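Local coordinates for protein lipopolysaccharide core heptose(I) kinase WaaP (Pseudomonas aeruginosa, PDB 6DFL) that phosphorylates the first heptose of the lipopolysaccharide inner core with ATP and magnesium, and also acts as a protein-tyrosine kinase, at residues E20-L25 / Y48-H53; T94-G99 / V113-A118; N160-Y165 / R191-D196; H168-T173 / S185-H190. All blocks are in the same frame, centred on the assembly; numbering follows the deposited sequence.

Contact 1: E20-L25 / Y48-H53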
loop_
_atom_site.group_PDB
_atom_site.type_symbol
_atom_site.label_atom_id
_atom_site.label_comp_id
_atom_site.label_asym_id
_atom_site.label_seq_id
_atom_site.Cartn_x
_atom_site.Cartn_y
_atom_site.Cartn_z
ATOM N N GLU A 20 26.447 13.325 20.337
ATOM C CA GLU A 20 27.636 12.489 20.414
ATOM C C GLU A 20 27.257 11.018 20.496
ATOM O O GLU A 20 27.811 10.189 19.771
ATOM C CB GLU A 20 28.482 12.895 21.620
ATOM C CG GLU A 20 28.941 14.349 21.598
ATOM C CD GLU A 20 29.602 14.769 22.902
ATOM O OE1 GLU A 20 29.321 14.128 23.940
ATOM O OE2 GLU A 20 30.406 15.730 22.890
ATOM N N ALA A 21 26.278 10.682 21.338
ATOM C CA ALA A 21 25.971 9.278 21.588
ATOM C C ALA A 21 25.453 8.560 20.341
ATOM O O ALA A 21 25.739 7.370 20.160
ATOM C CB ALA A 21 24.972 9.153 22.734
ATOM N N VAL A 22 24.669 9.230 19.482
ATOM C CA VAL A 22 24.207 8.525 18.285
ATOM C C VAL A 22 25.381 8.165 17.411
ATOM O O VAL A 22 25.401 7.092 16.800
ATOM C CB VAL A 22 23.176 9.320 17.464
ATOM C CG1 VAL A 22 21.798 8.823 17.770
ATOM C CG2 VAL A 22 23.332 10.817 17.631
ATOM N N GLU A 23 26.362 9.070 17.315
ATOM C CA GLU A 23 27.566 8.826 16.537
ATOM C C GLU A 23 28.427 7.726 17.146
ATOM O O GLU A 23 29.319 7.203 16.471
ATOM C CB GLU A 23 28.373 10.118 16.423
ATOM C CG GLU A 23 27.632 11.263 15.779
ATOM C CD GLU A 23 27.851 11.322 14.283
ATOM O OE1 GLU A 23 27.622 12.396 13.687
ATOM O OE2 GLU A 23 28.261 10.297 13.700
ATOM N N ALA A 24 28.188 7.375 18.406
ATOM C CA ALA A 24 28.938 6.323 19.075
ATOM C C ALA A 24 28.242 4.971 19.024
ATOM O O ALA A 24 28.861 3.963 19.380
ATOM C CB ALA A 24 29.204 6.708 20.536
ATOM N N LEU A 25 26.979 4.924 18.605
ATOM C CA LEU A 25 26.289 3.654 18.440
ATOM C C LEU A 25 26.933 2.851 17.320
ATOM O O LEU A 25 27.461 3.408 16.350
ATOM C CB LEU A 25 24.817 3.884 18.133
ATOM C CG LEU A 25 23.977 4.372 19.304
ATOM C CD1 LEU A 25 22.711 5.005 18.768
ATOM C CD2 LEU A 25 23.654 3.219 20.241
ATOM N N TYR A 48 17.530 -1.521 16.420
ATOM C CA TYR A 48 17.054 -0.196 16.070
ATOM C C TYR A 48 17.871 0.293 14.887
ATOM O O TYR A 48 19.045 -0.054 14.742
ATOM C CB TYR A 48 17.213 0.806 17.217
ATOM C CG TYR A 48 16.619 0.395 18.543
ATOM C CD1 TYR A 48 17.230 -0.568 19.336
ATOM C CD2 TYR A 48 15.473 1.013 19.029
ATOM C CE1 TYR A 48 16.697 -0.936 20.555
ATOM C CE2 TYR A 48 14.930 0.648 20.249
ATOM C CZ TYR A 48 15.546 -0.328 21.011
ATOM O OH TYR A 48 15.016 -0.700 22.234
ATOM N N PHE A 49 17.252 1.112 14.049
ATOM C CA PHE A 49 17.948 1.718 12.927
ATOM C C PHE A 49 18.282 3.155 13.280
ATOM O O PHE A 49 17.452 3.868 13.848
ATOM C CB PHE A 49 17.115 1.633 11.651
ATOM C CG PHE A 49 16.909 0.220 11.168
ATOM C CD1 PHE A 49 17.943 -0.460 10.521
ATOM C CD2 PHE A 49 15.690 -0.434 11.363
ATOM C CE1 PHE A 49 17.773 -1.758 10.075
ATOM C CE2 PHE A 49 15.507 -1.741 10.915
ATOM C CZ PHE A 49 16.561 -2.401 10.266
ATOM N N VAL A 50 19.521 3.550 13.007
ATOM C CA VAL A 50 20.044 4.863 13.358
ATOM C C VAL A 50 20.282 5.616 12.065
ATOM O O VAL A 50 21.042 5.148 11.207
ATOM C CB VAL A 50 21.343 4.759 14.171
ATOM C CG1 VAL A 50 21.946 6.140 14.369
ATOM C CG2 VAL A 50 21.086 4.074 15.501
ATOM N N LYS A 51 19.633 6.766 11.915
ATOM C CA LYS A 51 19.800 7.600 10.734
ATOM C C LYS A 51 20.346 8.944 11.192
ATOM O O LYS A 51 19.703 9.636 11.985
ATOM C CB LYS A 51 18.477 7.740 9.974
ATOM C CG LYS A 51 18.042 6.459 9.247
ATOM C CD LYS A 51 16.533 6.261 9.216
ATOM C CE LYS A 51 16.083 5.262 10.300
ATOM N NZ LYS A 51 14.619 4.853 10.249
ATOM N N ILE A 52 21.540 9.293 10.721
ATOM C CA ILE A 52 22.229 10.519 11.108
ATOM C C ILE A 52 22.461 11.360 9.865
ATOM O O ILE A 52 22.962 10.857 8.856
ATOM C CB ILE A 52 23.575 10.228 11.792
ATOM C CG1 ILE A 52 23.376 9.427 13.070
ATOM C CG2 ILE A 52 24.324 11.523 12.066
ATOM C CD1 ILE A 52 24.676 8.783 13.546
ATOM N N HIS A 53 22.115 12.640 9.942
ATOM C CA HIS A 53 22.367 13.592 8.870
ATOM C C HIS A 53 23.280 14.644 9.476
ATOM O O HIS A 53 23.034 15.101 10.594
ATOM C CB HIS A 53 21.058 14.203 8.342
ATOM C CG HIS A 53 19.931 13.209 8.183
ATOM N ND1 HIS A 53 19.374 12.899 6.958
ATOM C CD2 HIS A 53 19.261 12.460 9.094
ATOM C CE1 HIS A 53 18.426 11.993 7.121
ATOM N NE2 HIS A 53 18.343 11.705 8.407
#
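V22, E23 and L25, from the chain of helix 18-24 and the residue that follows, pack on V50 and I52 of strand 48-53. I52 CD1 lies 3.7 Å from the carbonyl O of V22 and 4.2 Å from V22 CB, so the tip of the isoleucine rests against backbone as well as side chain. E23 leans over the same residue. Its chain is folded at the second torsion (chi2 -92°), which brings the carboxylate against the isoleucine branches, with E23 OE1 3.8 Å from I52 CG2. At the other end L25 CD1 meets V50 CG2 at 3.8 Å, while V50 CG1 turns to V22 CG1 at a looser 4.3 Å; the two methyls of one valine thus serve two different neighbours. Behind this first shell, W13 and F111 pack on V22, and L39 and T41 of strand 37-41 also touch V50. K51 alternates to the far face of the strand, where NZ joins E78 of helix 76-87 in a salt bridge, probably the equivalent of the conserved strand-3 lysine and helix-C glutamate of protein kinases. The axes of 20-24 and 48-53 approach to 9.4 Å, their N-to-C directions 123° apart. The chemistry is that of aliphatic contact without a directional bond between the two segments: the one charged group, E23, lies on isoleucine methyls and is answered by R37 in a long, weak ion pair.

Contact 2: T94-G99 / V113-A118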
loop_
_atom_site.group_PDB
_atom_site.type_symbol
_atom_site.label_atom_id
_atom_site.label_comp_id
_atom_site.label_asym_id
_atom_site.label_seq_id
_atom_site.Cartn_x
_atom_site.Cartn_y
_atom_site.Cartn_z
ATOM N N THR A 94 8.242 2.993 15.071
ATOM C CA THR A 94 8.201 3.758 16.303
ATOM C C THR A 94 9.559 4.416 16.465
ATOM O O THR A 94 10.585 3.779 16.222
ATOM C CB THR A 94 7.860 2.857 17.487
ATOM O OG1 THR A 94 6.536 2.346 17.306
ATOM C CG2 THR A 94 7.936 3.623 18.797
ATOM N N ALA A 95 9.557 5.698 16.817
ATOM C CA ALA A 95 10.771 6.497 16.916
ATOM C C ALA A 95 11.133 6.664 18.383
ATOM O O ALA A 95 10.356 7.229 19.154
ATOM C CB ALA A 95 10.571 7.862 16.267
ATOM N N VAL A 96 12.311 6.176 18.764
ATOM C CA VAL A 96 12.747 6.251 20.155
ATOM C C VAL A 96 13.747 7.371 20.408
ATOM O O VAL A 96 14.028 7.677 21.579
ATOM C CB VAL A 96 13.345 4.910 20.625
ATOM C CG1 VAL A 96 12.249 3.870 20.763
ATOM C CG2 VAL A 96 14.426 4.426 19.645
ATOM N N ALA A 97 14.273 8.008 19.368
ATOM C CA ALA A 97 15.197 9.112 19.576
ATOM C C ALA A 97 15.245 9.976 18.323
ATOM O O ALA A 97 15.226 9.453 17.204
ATOM C CB ALA A 97 16.606 8.600 19.929
ATOM N N TYR A 98 15.337 11.290 18.527
ATOM C CA TYR A 98 15.306 12.261 17.448
ATOM C C TYR A 98 16.041 13.501 17.922
ATOM O O TYR A 98 15.965 13.849 19.101
ATOM C CB TYR A 98 13.857 12.592 17.053
ATOM C CG TYR A 98 13.696 13.861 16.244
ATOM C CD1 TYR A 98 14.099 13.912 14.927
ATOM C CD2 TYR A 98 13.127 15.000 16.795
ATOM C CE1 TYR A 98 13.955 15.035 14.181
ATOM C CE2 TYR A 98 12.976 16.157 16.040
ATOM C CZ TYR A 98 13.403 16.155 14.725
ATOM O OH TYR A 98 13.258 17.286 13.953
ATOM N N GLY A 99 16.750 14.161 17.016
ATOM C CA GLY A 99 17.451 15.373 17.401
ATOM C C GLY A 99 17.781 16.249 16.227
ATOM O O GLY A 99 18.044 15.763 15.121
ATOM N N VAL A 113 16.393 7.610 15.525
ATOM C CA VAL A 113 16.508 6.175 15.747
ATOM C C VAL A 113 15.104 5.575 15.823
ATOM O O VAL A 113 14.318 5.956 16.695
ATOM C CB VAL A 113 17.278 5.880 17.037
ATOM C CG1 VAL A 113 17.425 4.393 17.201
ATOM C CG2 VAL A 113 18.610 6.601 17.015
ATOM N N THR A 114 14.813 4.613 14.941
ATOM C CA THR A 114 13.551 3.893 14.892
ATOM C C THR A 114 13.746 2.449 15.330
ATOM O O THR A 114 14.764 1.826 15.017
ATOM C CB THR A 114 12.961 3.894 13.471
ATOM O OG1 THR A 114 13.846 3.204 12.571
ATOM C CG2 THR A 114 12.741 5.316 12.976
ATOM N N GLU A 115 12.749 1.913 16.028
ATOM C CA GLU A 115 12.734 0.499 16.369
ATOM C C GLU A 115 12.661 -0.368 15.119
ATOM O O GLU A 115 12.093 0.020 14.093
ATOM C CB GLU A 115 11.546 0.166 17.264
ATOM C CG GLU A 115 11.678 0.628 18.699
ATOM C CD GLU A 115 10.414 0.336 19.517
ATOM O OE1 GLU A 115 9.365 -0.018 18.922
ATOM O OE2 GLU A 115 10.466 0.462 20.759
ATOM N N GLU A 116 13.248 -1.557 15.214
ATOM C CA GLU A 116 13.116 -2.532 14.148
ATOM C C GLU A 116 11.744 -3.189 14.212
ATOM O O GLU A 116 11.206 -3.449 15.290
ATOM C CB GLU A 116 14.202 -3.596 14.246
ATOM C CG GLU A 116 14.260 -4.488 13.024
ATOM C CD GLU A 116 15.404 -5.492 13.076
ATOM O OE1 GLU A 116 15.591 -6.115 14.142
ATOM O OE2 GLU A 116 16.107 -5.648 12.051
ATOM N N LEU A 117 11.182 -3.452 13.044
ATOM C CA LEU A 117 9.944 -4.196 12.922
ATOM C C LEU A 117 10.288 -5.601 12.459
ATOM O O LEU A 117 10.819 -5.784 11.355
ATOM C CB LEU A 117 9.000 -3.510 11.942
ATOM C CG LEU A 117 8.623 -2.113 12.407
ATOM C CD1 LEU A 117 8.334 -1.263 11.195
ATOM C CD2 LEU A 117 7.431 -2.174 13.351
ATOM N N ALA A 118 10.007 -6.586 13.305
ATOM C CA ALA A 118 10.455 -7.943 13.026
ATOM C C ALA A 118 9.721 -8.909 13.942
ATOM O O ALA A 118 9.447 -8.576 15.099
ATOM C CB ALA A 118 11.974 -8.059 13.213
#
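V113 is bonded to strand 95-101 through both its backbone N and its O. V113 N donates to A97 O at 2.8 Å, while V113 O takes the N-H of V96 at 2.9 Å and a weak second one from A97 N at 3.4 Å. Beyond the bulge that this sharing creates, E115 N reaches T94 O at 2.9 Å, with an N-H...O angle of 159°. A95 and T114 form the non-hydrogen-bonded pair between these bonds. The side chain of T114 points to the same face as A95, and its OG1 is bonded by K51 of the adjacent strand. On the other face A97 CB sits against V113 CB at 4.0 Å. V96 puts CG2 between its own backbone N and carbonyl carbon (chi1 -71° for CG1), which sets that methyl over V113 O (3.3 Å) and beside V113 CG1 (3.9 Å). E115 stretches out alongside T94, pointing the same way, so that OE1 comes within 3.5 Å of T94 CB while the acid's stem crosses V96 at about a right angle. F9 and Y48 pack over V96 and V113. The doubled pairing of V96 and A97 with V113 is a classic beta bulge, set in the antiparallel hairpin 95-101/109-115. The hairpin's place in the sheet is consistent with strands 4 and 5 of the protein-kinase N-lobe, after which the hinge follows.

Contact 3: N160-Y165 / R191-D196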
loop_
_atom_site.group_PDB
_atom_site.type_symbol
_atom_site.label_atom_id
_atom_site.label_comp_id
_atom_site.label_asym_id
_atom_site.label_seq_id
_atom_site.Cartn_x
_atom_site.Cartn_y
_atom_site.Cartn_z
ATOM N N ASN A 160 2.452 12.584 2.459
ATOM C CA ASN A 160 2.767 11.872 1.232
ATOM C C ASN A 160 4.135 11.196 1.373
ATOM O O ASN A 160 5.085 11.766 1.925
ATOM C CB ASN A 160 2.721 12.787 -0.002
ATOM C CG ASN A 160 3.753 13.883 0.038
ATOM O OD1 ASN A 160 3.606 14.830 0.799
ATOM N ND2 ASN A 160 4.809 13.772 -0.801
ATOM N N HIS A 161 4.220 9.966 0.884
ATOM C CA HIS A 161 5.361 9.129 1.207
ATOM C C HIS A 161 6.616 9.598 0.500
ATOM O O HIS A 161 7.624 9.860 1.151
ATOM C CB HIS A 161 5.079 7.684 0.842
ATOM C CG HIS A 161 6.001 6.733 1.506
ATOM N ND1 HIS A 161 5.562 5.725 2.334
ATOM C CD2 HIS A 161 7.353 6.665 1.505
ATOM C CE1 HIS A 161 6.607 5.055 2.790
ATOM N NE2 HIS A 161 7.704 5.611 2.310
ATOM N N ARG A 162 6.554 9.695 -0.829
ATOM C CA ARG A 162 7.623 10.077 -1.752
ATOM C C ARG A 162 8.449 8.870 -2.168
ATOM O O ARG A 162 9.073 8.886 -3.225
ATOM C CB ARG A 162 8.525 11.157 -1.187
ATOM C CG ARG A 162 7.896 12.500 -1.233
ATOM C CD ARG A 162 8.928 13.562 -1.270
ATOM N NE ARG A 162 9.416 13.769 -2.634
ATOM C CZ ARG A 162 10.280 14.720 -2.973
ATOM N NH1 ARG A 162 10.747 15.537 -2.040
ATOM N NH2 ARG A 162 10.643 14.865 -4.237
ATOM N N ASP A 163 8.413 7.806 -1.380
ATOM C CA ASP A 163 8.925 6.502 -1.763
ATOM C C ASP A 163 7.890 5.422 -1.494
ATOM O O ASP A 163 8.133 4.440 -0.783
ATOM C CB ASP A 163 10.222 6.250 -1.015
ATOM C CG ASP A 163 11.300 7.209 -1.440
ATOM O OD1 ASP A 163 11.647 7.190 -2.636
ATOM O OD2 ASP A 163 11.755 8.002 -0.605
ATOM N N CYS A 164 6.704 5.603 -2.083
ATOM C CA CYS A 164 5.558 4.733 -1.855
ATOM C C CYS A 164 5.648 3.532 -2.788
ATOM O O CYS A 164 5.151 3.541 -3.914
ATOM C CB CYS A 164 4.271 5.511 -2.064
ATOM S SG CYS A 164 2.925 4.760 -1.233
ATOM N N TYR A 165 6.341 2.496 -2.333
ATOM C CA TYR A 165 6.491 1.272 -3.099
ATOM C C TYR A 165 6.057 0.117 -2.226
ATOM O O TYR A 165 6.099 0.201 -0.994
ATOM C CB TYR A 165 7.939 1.020 -3.551
ATOM C CG TYR A 165 8.699 2.257 -3.882
ATOM C CD1 TYR A 165 8.254 3.124 -4.869
ATOM C CD2 TYR A 165 9.906 2.556 -3.231
ATOM C CE1 TYR A 165 8.975 4.282 -5.189
ATOM C CE2 TYR A 165 10.645 3.704 -3.551
ATOM C CZ TYR A 165 10.172 4.558 -4.531
ATOM O OH TYR A 165 10.868 5.697 -4.842
ATOM N N ARG A 191 12.121 10.723 3.245
ATOM C CA ARG A 191 11.716 11.858 2.414
ATOM C C ARG A 191 10.234 12.244 2.553
ATOM O O ARG A 191 9.730 12.998 1.716
ATOM C CB ARG A 191 11.942 11.549 0.935
ATOM C CG ARG A 191 13.353 11.406 0.492
ATOM C CD ARG A 191 13.419 11.667 -1.003
ATOM N NE ARG A 191 12.738 10.648 -1.789
ATOM C CZ ARG A 191 12.510 10.755 -3.092
ATOM N NH1 ARG A 191 12.893 11.843 -3.745
ATOM N NH2 ARG A 191 11.888 9.775 -3.734
ATOM N N ALA A 192 9.514 11.706 3.528
ATOM C CA ALA A 192 8.093 11.976 3.606
ATOM C C ALA A 192 7.827 13.428 3.975
ATOM O O ALA A 192 8.485 14.012 4.847
ATOM C CB ALA A 192 7.415 11.055 4.631
ATOM N N GLN A 193 6.810 13.991 3.333
ATOM C CA GLN A 193 6.361 15.349 3.590
ATOM C C GLN A 193 5.051 15.348 4.368
ATOM O O GLN A 193 4.078 14.668 3.988
ATOM C CB GLN A 193 6.199 16.098 2.281
ATOM C CG GLN A 193 7.471 16.133 1.516
ATOM C CD GLN A 193 7.282 16.779 0.189
ATOM O OE1 GLN A 193 6.161 16.791 -0.353
ATOM N NE2 GLN A 193 8.365 17.333 -0.361
ATOM N N THR A 194 5.027 16.146 5.435
ATOM C CA THR A 194 3.915 16.206 6.359
ATOM C C THR A 194 3.322 17.597 6.334
ATOM O O THR A 194 4.021 18.577 6.635
ATOM C CB THR A 194 4.375 15.872 7.765
ATOM O OG1 THR A 194 5.079 14.633 7.729
ATOM C CG2 THR A 194 3.193 15.802 8.723
ATOM N N ARG A 195 2.033 17.672 6.006
ATOM C CA ARG A 195 1.304 18.924 5.963
ATOM C C ARG A 195 -0.021 18.722 6.653
ATOM O O ARG A 195 -0.337 17.627 7.134
ATOM C CB ARG A 195 1.097 19.397 4.523
ATOM C CG ARG A 195 2.355 19.511 3.701
ATOM C CD ARG A 195 1.979 19.721 2.259
ATOM N NE ARG A 195 3.147 20.022 1.443
ATOM C CZ ARG A 195 3.803 19.133 0.701
ATOM N NH1 ARG A 195 3.407 17.868 0.669
ATOM N NH2 ARG A 195 4.858 19.524 -0.014
ATOM N N ASP A 196 -0.822 19.775 6.681
ATOM C CA ASP A 196 -2.170 19.528 7.156
ATOM C C ASP A 196 -3.048 18.944 6.065
ATOM O O ASP A 196 -3.961 18.181 6.379
ATOM C CB ASP A 196 -2.775 20.792 7.755
ATOM C CG ASP A 196 -2.408 20.958 9.239
ATOM O OD1 ASP A 196 -1.929 19.970 9.879
ATOM O OD2 ASP A 196 -2.618 22.080 9.768
#
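D163 and R191 form the salt bridge at one end of a polar loop-to-strand contact, in which the turn after strand 159-160 is fastened to the chain around strand 193-194. R191 approaches side-on with two nitrogens: NH2 reaches D163 OD1 at 2.8 Å from above the carboxylate plane, and NE reaches OD2 at 3.1 Å on the syn side, the bond nearly straight at 172°. A weak bond from Y165 OH also ends on OD1. The guanidinium of R162 lies flat on that of R191, centres 4.6 Å apart and planes 24° from parallel, its chain bent at the third torsion. H161, R162 and D163 make up an HRD-type catalytic loop, D163 being the probable catalytic aspartate. As in protein kinases, an aspartate of a following helix, D206, receives the backbone N-H groups of H161 and R162. At the strand end N160 and Q193 pair through two backbone bonds, N160 N to Q193 O and Q193 N to N160 O, both 3.1 Å. Their amides, turned 78° against each other, add a weak bond from N160 ND2 to Q193 OE1. That same oxygen takes R195 NH2 at 3.0 Å from above its carbonyl plane, and W202 is a cation-pi partner of R195.

Contact 4: H168-T173 / S185-H190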
loop_
_atom_site.group_PDB
_atom_site.type_symbol
_atom_site.label_atom_id
_atom_site.label_comp_id
_atom_site.label_asym_id
_atom_site.label_seq_id
_atom_site.Cartn_x
_atom_site.Cartn_y
_atom_site.Cartn_z
ATOM N N HIS A 168 8.151 -0.892 0.720
ATOM C CA HIS A 168 8.116 -0.138 1.964
ATOM C C HIS A 168 6.882 -0.430 2.792
ATOM O O HIS A 168 6.542 0.357 3.689
ATOM C CB HIS A 168 8.250 1.350 1.683
ATOM C CG HIS A 168 9.612 1.719 1.208
ATOM N ND1 HIS A 168 9.832 2.669 0.238
ATOM C CD2 HIS A 168 10.832 1.219 1.535
ATOM C CE1 HIS A 168 11.131 2.762 0.005
ATOM N NE2 HIS A 168 11.759 1.900 0.786
ATOM N N PHE A 169 6.216 -1.548 2.529
ATOM C CA PHE A 169 5.119 -2.021 3.365
ATOM C C PHE A 169 5.515 -3.373 3.936
ATOM O O PHE A 169 5.838 -4.294 3.178
ATOM C CB PHE A 169 3.818 -2.113 2.566
ATOM C CG PHE A 169 3.283 -0.787 2.171
ATOM C CD1 PHE A 169 2.326 -0.145 2.967
ATOM C CD2 PHE A 169 3.739 -0.153 1.030
ATOM C CE1 PHE A 169 1.852 1.082 2.630
ATOM C CE2 PHE A 169 3.260 1.097 0.684
ATOM C CZ PHE A 169 2.312 1.709 1.492
ATOM N N LEU A 170 5.504 -3.485 5.261
ATOM C CA LEU A 170 5.915 -4.702 5.936
ATOM C C LEU A 170 4.688 -5.525 6.304
ATOM O O LEU A 170 3.758 -5.030 6.960
ATOM C CB LEU A 170 6.746 -4.366 7.168
ATOM C CG LEU A 170 8.097 -3.720 6.807
ATOM C CD1 LEU A 170 9.082 -3.821 7.952
ATOM C CD2 LEU A 170 8.680 -4.312 5.521
ATOM N N LEU A 171 4.669 -6.767 5.845
ATOM C CA LEU A 171 3.716 -7.746 6.334
ATOM C C LEU A 171 4.296 -8.408 7.577
ATOM O O LEU A 171 5.472 -8.797 7.596
ATOM C CB LEU A 171 3.425 -8.775 5.248
ATOM C CG LEU A 171 2.635 -9.985 5.697
ATOM C CD1 LEU A 171 1.151 -9.636 5.928
ATOM C CD2 LEU A 171 2.779 -11.040 4.638
ATOM N N HIS A 172 3.488 -8.523 8.625
ATOM C CA HIS A 172 3.994 -8.996 9.907
ATOM C C HIS A 172 3.885 -10.512 9.990
ATOM O O HIS A 172 2.792 -11.066 9.862
ATOM C CB HIS A 172 3.252 -8.328 11.055
ATOM C CG HIS A 172 3.746 -6.948 11.346
ATOM N ND1 HIS A 172 4.819 -6.706 12.175
ATOM C CD2 HIS A 172 3.343 -5.739 10.887
ATOM C CE1 HIS A 172 5.042 -5.406 12.234
ATOM N NE2 HIS A 172 4.158 -4.797 11.465
ATOM N N THR A 173 5.024 -11.177 10.213
ATOM C CA THR A 173 5.108 -12.634 10.215
ATOM C C THR A 173 5.263 -13.230 11.612
ATOM O O THR A 173 5.624 -14.404 11.738
ATOM C CB THR A 173 6.268 -13.103 9.338
ATOM O OG1 THR A 173 7.474 -12.475 9.780
ATOM C CG2 THR A 173 6.007 -12.752 7.886
ATOM N N SER A 185 2.743 -2.649 8.146
ATOM C CA SER A 185 3.341 -1.400 8.590
ATOM C C SER A 185 4.003 -0.740 7.393
ATOM O O SER A 185 4.648 -1.417 6.580
ATOM C CB SER A 185 4.370 -1.615 9.691
ATOM O OG SER A 185 3.797 -2.276 10.791
ATOM N N VAL A 186 3.826 0.559 7.268
ATOM C CA VAL A 186 4.555 1.317 6.262
ATOM C C VAL A 186 5.879 1.768 6.869
ATOM O O VAL A 186 5.937 2.180 8.034
ATOM C CB VAL A 186 3.728 2.515 5.763
ATOM C CG1 VAL A 186 3.291 3.410 6.940
ATOM C CG2 VAL A 186 4.525 3.317 4.709
ATOM N N ILE A 187 6.952 1.669 6.090
ATOM C CA ILE A 187 8.252 2.089 6.595
ATOM C C ILE A 187 8.866 3.049 5.601
ATOM O O ILE A 187 8.192 3.501 4.668
ATOM C CB ILE A 187 9.183 0.891 6.837
ATOM C CG1 ILE A 187 9.462 0.192 5.502
ATOM C CG2 ILE A 187 8.574 -0.063 7.852
ATOM C CD1 ILE A 187 10.688 -0.699 5.496
ATOM N N ASP A 188 10.169 3.299 5.777
ATOM C CA ASP A 188 10.984 4.294 5.101
ATOM C C ASP A 188 10.271 5.588 4.788
ATOM O O ASP A 188 9.768 5.765 3.674
ATOM C CB ASP A 188 11.541 3.792 3.787
ATOM C CG ASP A 188 12.374 4.863 3.109
ATOM O OD1 ASP A 188 13.165 5.519 3.823
ATOM O OD2 ASP A 188 12.216 5.097 1.898
ATOM N N LEU A 189 10.276 6.524 5.728
ATOM C CA LEU A 189 9.642 7.811 5.502
ATOM C C LEU A 189 10.680 8.924 5.410
ATOM O O LEU A 189 10.380 10.083 5.708
ATOM C CB LEU A 189 8.617 8.059 6.606
ATOM C CG LEU A 189 7.509 6.998 6.558
ATOM C CD1 LEU A 189 6.824 6.803 7.879
ATOM C CD2 LEU A 189 6.493 7.387 5.519
ATOM N N HIS A 190 11.897 8.587 4.980
ATOM C CA HIS A 190 13.020 9.503 5.169
ATOM C C HIS A 190 12.847 10.789 4.368
ATOM O O HIS A 190 13.343 11.841 4.785
ATOM C CB HIS A 190 14.336 8.801 4.811
ATOM C CG HIS A 190 14.557 8.675 3.343
ATOM N ND1 HIS A 190 13.857 7.782 2.559
ATOM C CD2 HIS A 190 15.346 9.377 2.501
ATOM C CE1 HIS A 190 14.219 7.925 1.298
ATOM N NE2 HIS A 190 15.126 8.883 1.237
#
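H168 lays one face of its imidazole under D188, whose CB stands 3.6 Å from the ring centroid, 17° off the normal, in a CH-pi contact. D188 has CG anti to its own N (chi1 179°), which carries OD2 over the same ring face, carboxylate and ring planes 56° apart. The other acid oxygen, D188 OD1, accepts H190 ND1 at 2.7 Å through its syn lone pair, while H168 ND1 donates to the carbonyl of D163. The backbone of H168 starts the pairing: I187 N donates a hydrogen bond to H168 O at 2.8 Å. Next, F169 stands beside V186, pointing the same way, with CE1 3.9 Å from V186 CB; L123 packs on the phenyl group too. Here the hairpin 169-172/184-186 takes shape, consistent with strands 7 and 8 of the protein-kinase C-lobe; H168 would then occupy the position of the catalytic-loop asparagine, and D188 that of the DFG aspartate, which binds metal in those relatives. L170 makes the hydrogen-bonded pair with S185: its N meets S185 O at a short 2.6 Å, nearly straight, and its O receives S185 N. The leucine side chain crosses I187 at about a right angle, CD1 to CG2 3.8 Å. After L171, whose side chain turns to helix 123-127, H172 swings its ring back across the hairpin, and NE2 meets S185 OG in the ring plane at 2.6 Å, either atom able to donate.

How the contacts relate
Contacts 1 and 2 belong to one sheet, 11 Å apart between centres, and F49 N makes a probable hydrogen bond to T114 O at 2.8 Å between their neighbouring strands. Contact 2 passes into contact 4 through L117, whose CD1 lies 3.6 Å from I187 CG2, a hydrophobic contact between the segment leaving the sheet and the hairpin of contact 4. Contact 4 is nested in the loop that contact 3 closes, and a further tie between the two is a probable hydrogen bond from H161 NE2 to D188 O at 2.5 Å. They gather the likely active site, with D188 about 4 Å from D163 by nearest side-chain atoms. The bound acyl-phosphopantetheine group lies about 7 Å from the side chain of F169 and about 9 Å from that of Y165, nearest atoms.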